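PDB 3TQU: dITP/XTP pyrophosphatase from Coxiella burnetii, which probably hydrolyses non-canonical purine nucleoside triphosphates such as XTP, dITP and ITP to their monophosphates and diphosphate, cleansing the nucleotide pool. Local coordinates for residues 192-195 and 196-200. Sequence-based numbering, arbitrary orientation.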
# COMPACT_ATOMS: atom_id res chain seq x y z
N GLN A 192 4.14 0.57 -13.28
CA GLN A 192 4.55 -0.27 -12.16
C GLN A 192 3.80 -1.60 -12.21
O GLN A 192 4.38 -2.67 -12.03
CB GLN A 192 4.27 0.42 -10.83
CG GLN A 192 5.01 1.73 -10.61
CD GLN A 192 4.59 2.43 -9.33
OE1 GLN A 192 4.06 1.80 -8.41
NE2 GLN A 192 4.82 3.73 -9.26
N LEU A 193 2.49 -1.51 -12.46
CA LEU A 193 1.64 -2.69 -12.59
C LEU A 193 2.08 -3.57 -13.76
O LEU A 193 2.17 -4.79 -13.63
CB LEU A 193 0.18 -2.27 -12.79
CG LEU A 193 -0.83 -3.41 -12.98
CD1 LEU A 193 -0.98 -4.20 -11.69
CD2 LEU A 193 -2.17 -2.86 -13.43
N SER A 194 2.35 -2.95 -14.91
CA SER A 194 2.77 -3.69 -16.09
C SER A 194 4.07 -4.44 -15.84
O SER A 194 4.22 -5.59 -16.24
CB SER A 194 2.94 -2.75 -17.28
OG SER A 194 3.34 -3.47 -18.43
N THR A 195 5.02 -3.77 -15.19
CA THR A 195 6.30 -4.39 -14.89
C THR A 195 6.10 -5.68 -14.10
O THR A 195 6.72 -6.71 -14.39
CB THR A 195 7.22 -3.44 -14.10
OG1 THR A 195 7.57 -2.33 -14.93
CG2 THR A 195 8.48 -4.16 -13.66
N VAL A 196 5.22 -5.64 -13.10
CA VAL A 196 4.97 -6.80 -12.26
C VAL A 196 4.25 -7.90 -13.04
O VAL A 196 4.63 -9.07 -12.98
CB VAL A 196 4.15 -6.44 -11.00
CG1 VAL A 196 3.80 -7.69 -10.22
CG2 VAL A 196 4.93 -5.46 -10.14
N LEU A 197 3.22 -7.52 -13.79
CA LEU A 197 2.43 -8.49 -14.54
C LEU A 197 3.24 -9.12 -15.67
O LEU A 197 3.16 -10.33 -15.91
CB LEU A 197 1.16 -7.85 -15.09
CG LEU A 197 0.11 -7.50 -14.03
CD1 LEU A 197 -1.10 -6.84 -14.66
CD2 LEU A 197 -0.29 -8.75 -13.26
N THR A 198 4.03 -8.31 -16.36
CA THR A 198 4.88 -8.79 -17.44
C THR A 198 5.91 -9.77 -16.91
O THR A 198 6.16 -10.81 -17.52
CB THR A 198 5.62 -7.62 -18.12
OG1 THR A 198 4.66 -6.72 -18.69
CG2 THR A 198 6.55 -8.14 -19.22
N GLU A 199 6.51 -9.44 -15.77
CA GLU A 199 7.51 -10.30 -15.14
C GLU A 199 6.88 -11.62 -14.72
O GLU A 199 7.50 -12.68 -14.86
CB GLU A 199 8.14 -9.59 -13.93
CG GLU A 199 9.48 -10.16 -13.49
CD GLU A 199 9.33 -11.37 -12.58
OE1 GLU A 199 8.19 -11.68 -12.17
OE2 GLU A 199 10.36 -12.01 -12.27
N ALA A 200 5.66 -11.56 -14.21
CA ALA A 200 4.89 -12.75 -13.88
C ALA A 200 4.44 -13.45 -15.16
O ALA A 200 5.06 -14.42 -15.61
CB ALA A 200 3.69 -12.39 -13.02
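The carbonyl oxygen S194 O accepts two hydrogen bonds from T198, one turn further along the C-terminal alpha-helix 185-199 of this HAM1-family fold. T198 N reaches S194 O at 2.7 Å, nearly in line with the C=O bond (160° at the oxygen). The hydroxyl T198 OG1 donates to the same S194 O, also at 2.7 Å, but from above the carbonyl plane, 44° out of it. T198 can do this because its OG1 sits beside its own backbone N (chi1 -61°), which folds the hydroxyl back along the helix in the manner usual for helical threonines. The i to i+4 ladder continues on both sides of this twice-accepting carbonyl: V196 N bonds to Q192 O, L197 N to L193 O, and E199 N to T195 O at 3.1 Å. T195 OG1 makes the same kind of backward bond, to E191 O. On the inner side of the helix, L193 is buried against M20 of helix 14-23 and L137 and C139 of strand 137-147, while L197 leans on L24 and L27. The side chains of L193 and L197 slant across each other: L197 CD1 rests 3.8 Å from L193 CG and 4.0 Å from L193 CD1.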